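Side-chain contacts in putative SAM-dependent O-methyltranferase (Podospora anserina, PDB 4YMH), which probably transfers a methyl group from S-adenosylmethionine to a hydroxyl oxygen of its substrate, as a member of the cation-dependent O-methyltransferase family: residues 29-34 with 80-85; 54-59 with 140-145; 72-77 with 109-114; 148-153 with 172-177. One frame throughout, in Å; residues are numbered along the deposited sequence.

Contact 1: residues 29-34 with 80-85; sequences DALVEH and ALAWYE
Leu31 and Leu81 mark the closest approach of two helices that run almost exactly antiparallel: the axes of 29-34 and 80-85 make an angle of 177° and come within 10.7 Å. At that spacing the backbones stay apart, and side chains fill the gap. Leu31 reaches over with both methyls. CD1 of Leu31 rests on Leu81 CB at 3.7 Å, while its CD2 sits 3.8 Å from Ala82 CA, packing against the backbone of the second helix where the small alanine lets it in. The fork gets there because CG of Leu31 lies anti to the backbone N (chi1 -168°). One turn on, His34 offers a ring face: Leu81 CD1 stands over the centre of the imidazole, 4.0 Å from the centroid and 12° off the normal, a CH-pi contact. The imidazole finds a polar partner elsewhere, in a weak hydrogen bond between His34 NE2 and Ser76 OG. Around this join, Ala82 and Trp83 touch Met57 of helix 51-64, and Tyr114 of helix 101-114 packs on both Leu31 and Leu81. Between the two segments the contacts are buried and carry no polar bond, methyl on methyl and methyl on imidazole face, so shape and dispersion hold them.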
# COMPACT_ATOMS: atom_id res chain seq x y z
N ASP A 29 -2.41 -16.16 16.61
CA ASP A 29 -3.08 -17.46 16.56
C ASP A 29 -4.59 -17.36 16.75
O ASP A 29 -5.37 -18.04 16.05
CB ASP A 29 -2.49 -18.41 17.60
CG ASP A 29 -1.10 -18.88 17.25
OD1 ASP A 29 -0.66 -18.64 16.10
OD2 ASP A 29 -0.44 -19.49 18.11
N ALA A 30 -5.00 -16.51 17.68
CA ALA A 30 -6.41 -16.37 18.01
C ALA A 30 -7.19 -15.86 16.81
O ALA A 30 -8.33 -16.28 16.56
CB ALA A 30 -6.60 -15.43 19.19
N LEU A 31 -6.56 -14.96 16.06
CA LEU A 31 -7.20 -14.36 14.90
C LEU A 31 -7.28 -15.36 13.74
O LEU A 31 -8.26 -15.38 13.01
CB LEU A 31 -6.47 -13.08 14.48
CG LEU A 31 -7.20 -12.19 13.46
CD1 LEU A 31 -8.61 -11.96 13.92
CD2 LEU A 31 -6.46 -10.85 13.26
N VAL A 32 -6.26 -16.19 13.58
CA VAL A 32 -6.34 -17.30 12.65
C VAL A 32 -7.55 -18.18 13.00
O VAL A 32 -8.34 -18.55 12.13
CB VAL A 32 -5.08 -18.18 12.66
CG1 VAL A 32 -5.27 -19.39 11.75
CG2 VAL A 32 -3.86 -17.37 12.25
N GLU A 33 -7.68 -18.50 14.28
CA GLU A 33 -8.80 -19.33 14.74
C GLU A 33 -10.15 -18.69 14.40
O GLU A 33 -11.08 -19.37 13.95
CB GLU A 33 -8.70 -19.59 16.24
CG GLU A 33 -9.78 -20.50 16.79
CD GLU A 33 -9.61 -20.81 18.26
OE1 GLU A 33 -9.07 -19.97 19.00
OE2 GLU A 33 -10.01 -21.92 18.68
N HIS A 34 -10.26 -17.38 14.60
CA HIS A 34 -11.50 -16.70 14.24
C HIS A 34 -11.76 -16.72 12.72
O HIS A 34 -12.90 -16.88 12.27
CB HIS A 34 -11.49 -15.25 14.75
CG HIS A 34 -12.68 -14.46 14.31
ND1 HIS A 34 -13.93 -14.64 14.85
CD2 HIS A 34 -12.81 -13.50 13.37
CE1 HIS A 34 -14.78 -13.82 14.27
NE2 HIS A 34 -14.13 -13.11 13.36
N ALA A 80 -12.26 -5.93 12.51
CA ALA A 80 -12.28 -5.27 13.82
C ALA A 80 -11.25 -5.88 14.78
O ALA A 80 -10.57 -5.15 15.51
CB ALA A 80 -13.69 -5.34 14.44
N LEU A 81 -11.13 -7.21 14.79
CA LEU A 81 -10.17 -7.85 15.67
C LEU A 81 -8.73 -7.61 15.19
O LEU A 81 -7.81 -7.54 16.01
CB LEU A 81 -10.45 -9.35 15.79
CG LEU A 81 -11.75 -9.68 16.56
CD1 LEU A 81 -12.11 -11.16 16.43
CD2 LEU A 81 -11.61 -9.29 18.03
N ALA A 82 -8.55 -7.47 13.87
CA ALA A 82 -7.23 -7.08 13.37
C ALA A 82 -6.83 -5.69 13.89
O ALA A 82 -5.72 -5.51 14.40
CB ALA A 82 -7.20 -7.10 11.83
N TRP A 83 -7.74 -4.72 13.76
CA TRP A 83 -7.48 -3.38 14.29
C TRP A 83 -7.20 -3.41 15.79
O TRP A 83 -6.29 -2.72 16.30
CB TRP A 83 -8.67 -2.44 14.01
CG TRP A 83 -9.04 -2.28 12.55
CD1 TRP A 83 -10.28 -2.45 12.00
CD2 TRP A 83 -8.17 -1.91 11.48
NE1 TRP A 83 -10.24 -2.21 10.65
CE2 TRP A 83 -8.95 -1.88 10.30
CE3 TRP A 83 -6.81 -1.60 11.39
CZ2 TRP A 83 -8.42 -1.56 9.05
CZ3 TRP A 83 -6.28 -1.29 10.15
CH2 TRP A 83 -7.08 -1.26 9.00
N TYR A 84 -8.00 -4.20 16.50
CA TYR A 84 -7.83 -4.41 17.93
C TYR A 84 -6.41 -4.89 18.24
O TYR A 84 -5.72 -4.32 19.10
CB TYR A 84 -8.88 -5.42 18.44
CG TYR A 84 -8.78 -5.75 19.92
CD1 TYR A 84 -9.35 -4.93 20.88
CD2 TYR A 84 -8.12 -6.89 20.35
CE1 TYR A 84 -9.25 -5.23 22.23
CE2 TYR A 84 -8.01 -7.20 21.70
CZ TYR A 84 -8.58 -6.37 22.64
OH TYR A 84 -8.49 -6.67 23.98
N GLU A 85 -5.95 -5.90 17.51
CA GLU A 85 -4.60 -6.42 17.73
C GLU A 85 -3.54 -5.35 17.44
O GLU A 85 -2.51 -5.26 18.13
CB GLU A 85 -4.33 -7.65 16.85
CG GLU A 85 -5.03 -8.94 17.30
CD GLU A 85 -4.45 -9.55 18.57
OE1 GLU A 85 -3.43 -9.03 19.09
OE2 GLU A 85 -5.01 -10.56 19.04

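Contact 2: residues 54-59 with 140-145; sequences GSWMIF and LIFVDA. With SAH (S-adenosyl-L-homocysteine), chain E.
Phe142 meets Trp56 and Met57 where helix 51-64 packs on strand 138-143, a central parallel strand of the Rossmann-like sheet of class I methyltransferases. The benzyl ring projects from the strand toward the helix, its CG anti to the backbone N (chi1 -175°), and two neighbouring helix residues meet different corners of it. Trp56 brings the six-membered end of its indole: CZ3 of Trp56 lies 4.4 Å from Phe142 CE1, and that carbon sits at the indole edge, near its plane, so the larger ring is touched along its rim and not over a face. Met57 comes to the other meta carbon, with its SD 4.5 Å from Phe142 CE2. The sulfur is 4.9 Å from the ring centroid and 28° off the normal, an oblique Met-aromatic contact. A further ring, that of Trp83 on helix 78-86, meets Phe142 edge-to-face, so the phenyl is held among aromatic and sulfur groups in a buried place. Trp56 in turn packs against Leu220 of the second subunit, which carries this layer on to the dimer interface.

The strand ends at the cofactor. Phe142 CE2 comes within 4.1 Å of the amino nitrogen of S-adenosylhomocysteine, and Ala145 CA lies 3.7 Å from the ribose O4'. Asp144 supplies one of the polar bonds to that amino group: SAH N donates to Asp144 OD2 at 2.8 Å.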
# COMPACT_ATOMS: atom_id res chain seq x y z
N GLY A 54 -5.14 -9.27 6.75
CA GLY A 54 -5.07 -9.14 8.20
C GLY A 54 -3.71 -8.63 8.68
O GLY A 54 -3.62 -7.72 9.52
N SER A 55 -2.65 -9.23 8.16
CA SER A 55 -1.30 -8.75 8.48
C SER A 55 -1.12 -7.28 8.08
O SER A 55 -0.50 -6.51 8.81
CB SER A 55 -0.25 -9.61 7.79
OG SER A 55 -0.32 -10.94 8.29
N TRP A 56 -1.69 -6.91 6.94
CA TRP A 56 -1.61 -5.52 6.47
C TRP A 56 -2.34 -4.55 7.42
O TRP A 56 -1.84 -3.47 7.72
CB TRP A 56 -2.19 -5.42 5.06
CG TRP A 56 -2.50 -4.04 4.59
CD1 TRP A 56 -1.60 -3.05 4.28
CD2 TRP A 56 -3.79 -3.49 4.34
NE1 TRP A 56 -2.26 -1.93 3.85
CE2 TRP A 56 -3.61 -2.17 3.89
CE3 TRP A 56 -5.09 -4.00 4.45
CZ2 TRP A 56 -4.68 -1.35 3.55
CZ3 TRP A 56 -6.15 -3.18 4.11
CH2 TRP A 56 -5.94 -1.87 3.67
N MET A 57 -3.52 -4.95 7.88
CA MET A 57 -4.27 -4.11 8.79
C MET A 57 -3.52 -3.92 10.10
O MET A 57 -3.41 -2.80 10.60
CB MET A 57 -5.67 -4.71 9.05
CG MET A 57 -6.54 -4.74 7.80
SD MET A 57 -8.14 -5.50 8.13
CE MET A 57 -7.72 -7.20 8.27
N ILE A 58 -2.98 -5.01 10.65
CA ILE A 58 -2.26 -4.92 11.91
C ILE A 58 -0.99 -4.06 11.76
O ILE A 58 -0.70 -3.21 12.60
CB ILE A 58 -1.89 -6.32 12.44
CG1 ILE A 58 -3.18 -7.09 12.78
CG2 ILE A 58 -0.99 -6.21 13.66
CD1 ILE A 58 -2.95 -8.50 13.27
N PHE A 59 -0.25 -4.29 10.67
CA PHE A 59 0.95 -3.50 10.39
C PHE A 59 0.61 -2.01 10.30
O PHE A 59 1.25 -1.16 10.92
CB PHE A 59 1.62 -3.97 9.09
CG PHE A 59 2.95 -3.28 8.79
CD1 PHE A 59 2.99 -2.01 8.23
CD2 PHE A 59 4.16 -3.93 9.06
CE1 PHE A 59 4.21 -1.39 7.95
CE2 PHE A 59 5.37 -3.32 8.76
CZ PHE A 59 5.40 -2.05 8.23
N LEU A 140 -8.15 6.63 11.50
CA LEU A 140 -8.19 5.62 10.44
C LEU A 140 -9.62 5.18 10.26
O LEU A 140 -10.31 4.84 11.23
CB LEU A 140 -7.28 4.43 10.76
CG LEU A 140 -7.10 3.40 9.63
CD1 LEU A 140 -5.75 2.73 9.73
CD2 LEU A 140 -8.22 2.34 9.60
N ILE A 141 -10.06 5.19 9.00
CA ILE A 141 -11.40 4.76 8.67
C ILE A 141 -11.35 3.69 7.58
O ILE A 141 -10.77 3.91 6.53
CB ILE A 141 -12.27 5.96 8.19
CG1 ILE A 141 -12.25 7.06 9.26
CG2 ILE A 141 -13.68 5.49 7.89
CD1 ILE A 141 -13.11 8.27 8.94
N PHE A 142 -11.91 2.53 7.86
CA PHE A 142 -11.93 1.40 6.93
C PHE A 142 -13.33 1.22 6.36
O PHE A 142 -14.24 0.86 7.10
CB PHE A 142 -11.47 0.13 7.67
CG PHE A 142 -11.31 -1.09 6.79
CD1 PHE A 142 -10.54 -1.04 5.63
CD2 PHE A 142 -11.88 -2.30 7.16
CE1 PHE A 142 -10.37 -2.18 4.83
CE2 PHE A 142 -11.72 -3.44 6.38
CZ PHE A 142 -10.96 -3.38 5.21
N VAL A 143 -13.50 1.46 5.06
CA VAL A 143 -14.81 1.34 4.40
C VAL A 143 -14.91 0.01 3.67
O VAL A 143 -14.19 -0.22 2.70
CB VAL A 143 -15.04 2.48 3.39
CG1 VAL A 143 -16.46 2.41 2.78
CG2 VAL A 143 -14.82 3.80 4.06
N ASP A 144 -15.78 -0.87 4.14
CA ASP A 144 -15.83 -2.21 3.59
C ASP A 144 -17.27 -2.74 3.61
O ASP A 144 -17.47 -3.92 3.83
CB ASP A 144 -14.89 -3.13 4.39
CG ASP A 144 -14.62 -4.47 3.71
OD1 ASP A 144 -14.85 -4.61 2.49
OD2 ASP A 144 -14.20 -5.41 4.42
N ALA A 145 -18.25 -1.87 3.40
CA ALA A 145 -19.67 -2.27 3.46
C ALA A 145 -20.30 -2.41 2.07
O ALA A 145 -19.66 -2.89 1.14
CB ALA A 145 -20.45 -1.28 4.31
N SAH E . -14.84 -6.03 7.11
CA SAH E . -15.11 -7.45 7.10
CB SAH E . -16.04 -7.84 5.96
CG SAH E . -17.19 -6.90 5.64
SD SAH E . -18.25 -7.60 4.43
C SAH E . -13.83 -8.24 6.98
O SAH E . -13.80 -9.39 7.33
OXT SAH E . -12.84 -7.69 6.51
C5' SAH E . -19.41 -6.29 4.36
C4' SAH E . -20.33 -6.20 5.56
O4' SAH E . -21.09 -5.00 5.48
C3' SAH E . -21.35 -7.32 5.62
O3' SAH E . -21.31 -7.97 6.87
C2' SAH E . -22.68 -6.64 5.42
O2' SAH E . -23.73 -7.27 6.07
C1' SAH E . -22.42 -5.22 5.89
N9 SAH E . -23.30 -4.22 5.26
C8 SAH E . -23.74 -4.20 4.02
N7 SAH E . -24.50 -3.14 3.81
C5 SAH E . -24.55 -2.46 4.94
C6 SAH E . -25.17 -1.23 5.41
N6 SAH E . -25.91 -0.54 4.57
N1 SAH E . -24.96 -0.83 6.66
C2 SAH E . -24.19 -1.55 7.47
N3 SAH E . -23.59 -2.67 7.12
C4 SAH E . -23.73 -3.17 5.89

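Contact 3: residues 72-77 with 109-114; sequences IGCYSG and EAFKKY. With SAH (S-adenosyl-L-homocysteine), chain E.
Cys74 and Phe111 make the nearest side-chain contact between the glycine-containing loop 72-77 and helix 101-114. Cys74 holds SG anti to the backbone N (chi1 -173°), which brings it to the end of the phenyl: SG of Cys74 touches Phe111 CZ at 3.9 Å, an oblique sulfur-aromatic contact with the sulfur 70° off the ring normal. The same end of the ring meets Gly77, whose carbonyl O lies near the ring plane, 4.0 Å from Phe111 CE1. A side chain at Gly77 would run into this ring, and its backbone angles also call for glycine. One residue before Phe111, Ala110 CB packs on Ser76 O at 3.9 Å. Replacing Phe111 by an alanine would probably leave Cys74 SG and Gly77 without their aromatic neighbour and open a gap behind the loop.

Further out, a type II' turn from Cys74 to Gly77 shapes the loop, and Ser76 OG bonds to Thr38 OG1. Glu98 OE1 accepts from Tyr75 N. On the ligand side, the ribose O3' lies at the edge of the Tyr75 ring, in its plane, 3.3 Å from Tyr75 CD1. Loop and helix thus meet through van der Waals contacts, while Gly73 O accepts from SAH N at 2.9 Å.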
# COMPACT_ATOMS: atom_id res chain seq x y z
N ILE A 72 -16.61 0.49 8.64
CA ILE A 72 -17.96 0.37 8.13
C ILE A 72 -18.07 -0.99 7.46
O ILE A 72 -17.40 -1.25 6.46
CB ILE A 72 -18.31 1.51 7.15
CG1 ILE A 72 -17.95 2.87 7.76
CG2 ILE A 72 -19.79 1.47 6.79
CD1 ILE A 72 -18.29 4.07 6.86
N GLY A 73 -18.88 -1.88 8.05
CA GLY A 73 -19.04 -3.24 7.57
C GLY A 73 -18.25 -4.21 8.43
O GLY A 73 -17.07 -4.45 8.19
N CYS A 74 -18.90 -4.77 9.45
CA CYS A 74 -18.21 -5.61 10.43
C CYS A 74 -18.12 -7.08 9.99
O CYS A 74 -17.10 -7.74 10.25
CB CYS A 74 -18.91 -5.52 11.78
SG CYS A 74 -18.05 -6.35 13.13
N TYR A 75 -19.16 -7.56 9.30
CA TYR A 75 -19.35 -8.98 8.99
C TYR A 75 -19.18 -9.84 10.24
O TYR A 75 -19.98 -9.74 11.16
CB TYR A 75 -18.40 -9.45 7.88
CG TYR A 75 -18.76 -10.80 7.32
CD1 TYR A 75 -20.02 -11.03 6.77
CD2 TYR A 75 -17.86 -11.86 7.33
CE1 TYR A 75 -20.38 -12.26 6.24
CE2 TYR A 75 -18.20 -13.11 6.81
CZ TYR A 75 -19.46 -13.30 6.27
OH TYR A 75 -19.81 -14.52 5.75
N SER A 76 -18.13 -10.67 10.30
CA SER A 76 -17.95 -11.55 11.46
C SER A 76 -16.97 -11.00 12.51
O SER A 76 -16.70 -11.65 13.51
CB SER A 76 -17.49 -12.94 11.02
OG SER A 76 -16.08 -12.97 10.83
N GLY A 77 -16.45 -9.79 12.28
CA GLY A 77 -15.56 -9.15 13.22
C GLY A 77 -14.07 -9.32 12.95
O GLY A 77 -13.24 -8.85 13.73
N GLU A 109 -20.76 -12.24 19.75
CA GLU A 109 -20.26 -13.47 20.37
C GLU A 109 -18.73 -13.59 20.17
O GLU A 109 -18.00 -13.90 21.11
CB GLU A 109 -20.99 -14.69 19.81
CG GLU A 109 -20.28 -16.02 20.02
CD GLU A 109 -21.06 -17.19 19.44
OE1 GLU A 109 -22.10 -16.96 18.79
OE2 GLU A 109 -20.63 -18.35 19.65
N ALA A 110 -18.26 -13.29 18.96
CA ALA A 110 -16.83 -13.35 18.67
C ALA A 110 -15.99 -12.43 19.57
O ALA A 110 -14.93 -12.82 20.08
CB ALA A 110 -16.59 -13.00 17.19
N PHE A 111 -16.46 -11.20 19.73
CA PHE A 111 -15.77 -10.21 20.53
C PHE A 111 -15.68 -10.69 21.98
O PHE A 111 -14.62 -10.62 22.60
CB PHE A 111 -16.48 -8.85 20.46
CG PHE A 111 -16.41 -8.19 19.10
CD1 PHE A 111 -15.37 -8.47 18.23
CD2 PHE A 111 -17.40 -7.31 18.70
CE1 PHE A 111 -15.31 -7.86 16.97
CE2 PHE A 111 -17.35 -6.69 17.45
CZ PHE A 111 -16.30 -6.97 16.58
N LYS A 112 -16.79 -11.21 22.50
CA LYS A 112 -16.75 -11.75 23.86
C LYS A 112 -15.79 -12.93 23.99
O LYS A 112 -15.07 -13.03 24.99
CB LYS A 112 -18.15 -12.17 24.32
CG LYS A 112 -19.12 -11.01 24.49
CD LYS A 112 -20.45 -11.51 25.04
CE LYS A 112 -21.56 -10.50 24.81
NZ LYS A 112 -21.30 -9.22 25.50
N LYS A 113 -15.78 -13.83 23.01
CA LYS A 113 -14.87 -14.98 23.08
C LYS A 113 -13.41 -14.53 23.07
O LYS A 113 -12.56 -15.12 23.73
CB LYS A 113 -15.10 -15.94 21.91
CG LYS A 113 -16.36 -16.77 22.00
CD LYS A 113 -16.31 -17.86 20.94
CE LYS A 113 -17.68 -18.44 20.69
NZ LYS A 113 -18.32 -18.98 21.93
N TYR A 114 -13.15 -13.47 22.31
CA TYR A 114 -11.80 -12.94 22.13
C TYR A 114 -11.34 -12.18 23.36
O TYR A 114 -10.13 -11.99 23.57
CB TYR A 114 -11.77 -12.01 20.92
CG TYR A 114 -10.48 -12.02 20.14
CD1 TYR A 114 -9.45 -11.13 20.45
CD2 TYR A 114 -10.29 -12.90 19.09
CE1 TYR A 114 -8.27 -11.14 19.74
CE2 TYR A 114 -9.11 -12.91 18.37
CZ TYR A 114 -8.10 -12.02 18.69
OH TYR A 114 -6.93 -12.03 17.97
N SAH E . -14.84 -6.03 7.11
CA SAH E . -15.11 -7.45 7.10
CB SAH E . -16.04 -7.84 5.96
CG SAH E . -17.19 -6.90 5.64
SD SAH E . -18.25 -7.60 4.43
C SAH E . -13.83 -8.24 6.98
O SAH E . -13.80 -9.39 7.33
OXT SAH E . -12.84 -7.69 6.51
C5' SAH E . -19.41 -6.29 4.36
C4' SAH E . -20.33 -6.20 5.56
O4' SAH E . -21.09 -5.00 5.48
C3' SAH E . -21.35 -7.32 5.62
O3' SAH E . -21.31 -7.97 6.87
C2' SAH E . -22.68 -6.64 5.42
O2' SAH E . -23.73 -7.27 6.07
C1' SAH E . -22.42 -5.22 5.89
N9 SAH E . -23.30 -4.22 5.26
C8 SAH E . -23.74 -4.20 4.02
N7 SAH E . -24.50 -3.14 3.81
C5 SAH E . -24.55 -2.46 4.94
C6 SAH E . -25.17 -1.23 5.41
N6 SAH E . -25.91 -0.54 4.57
N1 SAH E . -24.96 -0.83 6.66
C2 SAH E . -24.19 -1.55 7.47
N3 SAH E . -23.59 -2.67 7.12
C4 SAH E . -23.73 -3.17 5.89

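Contact 4: residues 148-153 with 172-177; sequences DGYAGY and DNVFAR. With SAH (S-adenosyl-L-homocysteine), chain E.
Tyr150 OH donates to the backbone O of Asp172 at 2.7 Å, and it is also hydrogen-bonded to Lys147 NZ, so two groups grip the phenol oxygen. The bond ties the start of helix 150-159 to the loop that follows strand 167-171, at the C-terminal ends of the parallel strands of the Rossmann-like sheet, where class I methyltransferases bind their cofactor. The carbonyl is met at an angle, with C=O...OH at 141° and the hydroxyl tilted 28° from the carbonyl plane. On the tyrosine side, Asp172 O lies at the ring edge and in its plane, 3.3 Å from Tyr150 CE2 as well. The ring spans the gap because CG stands anti to the carbonyl carbon (chi1 -80°). Along the same edge Val174 CG2 packs on Tyr150 CE2 at 4.3 Å, and Phe207 of helix 194-212 meets the ring edge-to-face. With a phenylalanine in its place, Asp172 O would probably lose this donor and Lys147 NZ one of its partners, although much of the ring packing could remain.

Beyond Asp172 the chain makes a type I turn from Asn173 to Ala176, and Arg177 forms a salt bridge with Asp226. One turn along the helix, Tyr153 lies in the adenine pocket and hydrogen-bonds to Asn146 OD1. Gly149 O sits 3.1 Å above the Tyr153 ring plane, toward the rim, and Tyr153 OH is 3.4 Å from SAH N6.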
# COMPACT_ATOMS: atom_id res chain seq x y z
N ASP A 148 -22.37 0.14 -3.12
CA ASP A 148 -23.14 1.25 -3.67
C ASP A 148 -23.29 2.40 -2.66
O ASP A 148 -23.82 3.46 -2.98
CB ASP A 148 -24.53 0.79 -4.18
CG ASP A 148 -25.46 0.29 -3.07
OD1 ASP A 148 -25.00 -0.03 -1.97
OD2 ASP A 148 -26.68 0.17 -3.32
N GLY A 149 -22.79 2.19 -1.44
CA GLY A 149 -22.84 3.22 -0.40
C GLY A 149 -21.56 4.02 -0.15
O GLY A 149 -21.58 5.03 0.57
N TYR A 150 -20.45 3.59 -0.76
CA TYR A 150 -19.14 4.19 -0.47
C TYR A 150 -19.13 5.71 -0.66
O TYR A 150 -18.67 6.46 0.22
CB TYR A 150 -18.05 3.57 -1.36
CG TYR A 150 -17.50 2.22 -0.92
CD1 TYR A 150 -18.28 1.33 -0.19
CD2 TYR A 150 -16.21 1.84 -1.25
CE1 TYR A 150 -17.78 0.09 0.18
CE2 TYR A 150 -15.69 0.61 -0.87
CZ TYR A 150 -16.48 -0.26 -0.16
OH TYR A 150 -15.97 -1.48 0.20
N ALA A 151 -19.64 6.17 -1.80
CA ALA A 151 -19.64 7.60 -2.08
C ALA A 151 -20.34 8.35 -0.95
O ALA A 151 -19.78 9.29 -0.37
CB ALA A 151 -20.29 7.89 -3.42
N GLY A 152 -21.52 7.86 -0.59
CA GLY A 152 -22.30 8.50 0.46
C GLY A 152 -21.53 8.53 1.77
O GLY A 152 -21.46 9.57 2.45
N TYR A 153 -20.90 7.40 2.09
CA TYR A 153 -20.15 7.31 3.34
C TYR A 153 -19.04 8.36 3.36
O TYR A 153 -18.90 9.14 4.32
CB TYR A 153 -19.57 5.92 3.54
CG TYR A 153 -20.61 4.84 3.71
CD1 TYR A 153 -21.78 5.09 4.43
CD2 TYR A 153 -20.45 3.58 3.14
CE1 TYR A 153 -22.75 4.11 4.60
CE2 TYR A 153 -21.42 2.59 3.30
CZ TYR A 153 -22.57 2.86 4.03
OH TYR A 153 -23.54 1.89 4.19
N ASP A 172 -12.02 -0.67 0.69
CA ASP A 172 -11.68 -2.02 0.25
C ASP A 172 -12.55 -2.51 -0.92
O ASP A 172 -13.67 -2.04 -1.11
CB ASP A 172 -11.80 -2.97 1.44
CG ASP A 172 -10.94 -4.20 1.29
OD1 ASP A 172 -9.90 -4.11 0.61
OD2 ASP A 172 -11.30 -5.25 1.86
N ASN A 173 -12.02 -3.46 -1.70
CA ASN A 173 -12.74 -4.05 -2.83
C ASN A 173 -13.15 -3.09 -3.92
O ASN A 173 -14.13 -3.34 -4.63
CB ASN A 173 -14.01 -4.77 -2.34
CG ASN A 173 -13.70 -5.91 -1.42
OD1 ASN A 173 -14.03 -5.87 -0.23
ND2 ASN A 173 -13.07 -6.95 -1.95
N VAL A 174 -12.41 -2.00 -4.10
CA VAL A 174 -12.84 -0.98 -5.06
C VAL A 174 -12.79 -1.49 -6.52
O VAL A 174 -13.51 -0.97 -7.38
CB VAL A 174 -12.00 0.31 -4.85
CG1 VAL A 174 -12.38 1.42 -5.83
CG2 VAL A 174 -12.25 0.81 -3.43
N PHE A 175 -11.98 -2.51 -6.78
CA PHE A 175 -11.90 -3.05 -8.14
C PHE A 175 -13.09 -3.93 -8.52
O PHE A 175 -13.30 -4.21 -9.70
CB PHE A 175 -10.63 -3.90 -8.31
CG PHE A 175 -9.36 -3.09 -8.47
CD1 PHE A 175 -9.41 -1.72 -8.69
CD2 PHE A 175 -8.13 -3.72 -8.43
CE1 PHE A 175 -8.23 -0.99 -8.86
CE2 PHE A 175 -6.95 -2.99 -8.58
CZ PHE A 175 -7.00 -1.63 -8.80
N ALA A 176 -13.81 -4.42 -7.51
CA ALA A 176 -14.91 -5.37 -7.74
C ALA A 176 -14.45 -6.52 -8.64
O ALA A 176 -15.06 -6.82 -9.67
CB ALA A 176 -16.13 -4.65 -8.36
N ARG A 177 -13.31 -7.11 -8.26
CA ARG A 177 -12.68 -8.23 -8.95
C ARG A 177 -12.10 -7.86 -10.32
O ARG A 177 -11.65 -8.73 -11.07
CB ARG A 177 -13.68 -9.38 -9.10
CG ARG A 177 -14.35 -9.79 -7.79
CD ARG A 177 -13.35 -10.39 -6.84
NE ARG A 177 -14.00 -11.24 -5.84
CZ ARG A 177 -14.22 -10.90 -4.58
NH1 ARG A 177 -13.84 -9.72 -4.12
NH2 ARG A 177 -14.83 -11.77 -3.76
N SAH E . -14.84 -6.03 7.11
CA SAH E . -15.11 -7.45 7.10
CB SAH E . -16.04 -7.84 5.96
CG SAH E . -17.19 -6.90 5.64
SD SAH E . -18.25 -7.60 4.43
C SAH E . -13.83 -8.24 6.98
O SAH E . -13.80 -9.39 7.33
OXT SAH E . -12.84 -7.69 6.51
C5' SAH E . -19.41 -6.29 4.36
C4' SAH E . -20.33 -6.20 5.56
O4' SAH E . -21.09 -5.00 5.48
C3' SAH E . -21.35 -7.32 5.62
O3' SAH E . -21.31 -7.97 6.87
C2' SAH E . -22.68 -6.64 5.42
O2' SAH E . -23.73 -7.27 6.07
C1' SAH E . -22.42 -5.22 5.89
N9 SAH E . -23.30 -4.22 5.26
C8 SAH E . -23.74 -4.20 4.02
N7 SAH E . -24.50 -3.14 3.81
C5 SAH E . -24.55 -2.46 4.94
C6 SAH E . -25.17 -1.23 5.41
N6 SAH E . -25.91 -0.54 4.57
N1 SAH E . -24.96 -0.83 6.66
C2 SAH E . -24.19 -1.55 7.47
N3 SAH E . -23.59 -2.67 7.12
C4 SAH E . -23.73 -3.17 5.89

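In the fold
Contacts 2, 3 and 4 all reach S-adenosylhomocysteine. Contacts 2 and 3 bind its amino group from two adjacent strand ends, and backbone pairing joins them: Phe142 O lies 2.9 Å from Ile72 N. Contact 4 stands across the chain from contact 3, their centres about 21 Å apart, and meets the adenine end. It joins contact 2 where Val143 O lies 3.0 Å from Asp172 N. Contact 1 stays back from the pocket, with the His34 side chain about 7 Å from the ligand, yet it backs both neighbours: Ala82 CB touches Met57 CE of contact 2 at 3.6 Å, and Glu85 OE2 lies 2.7 Å from Tyr114 OH of contact 3.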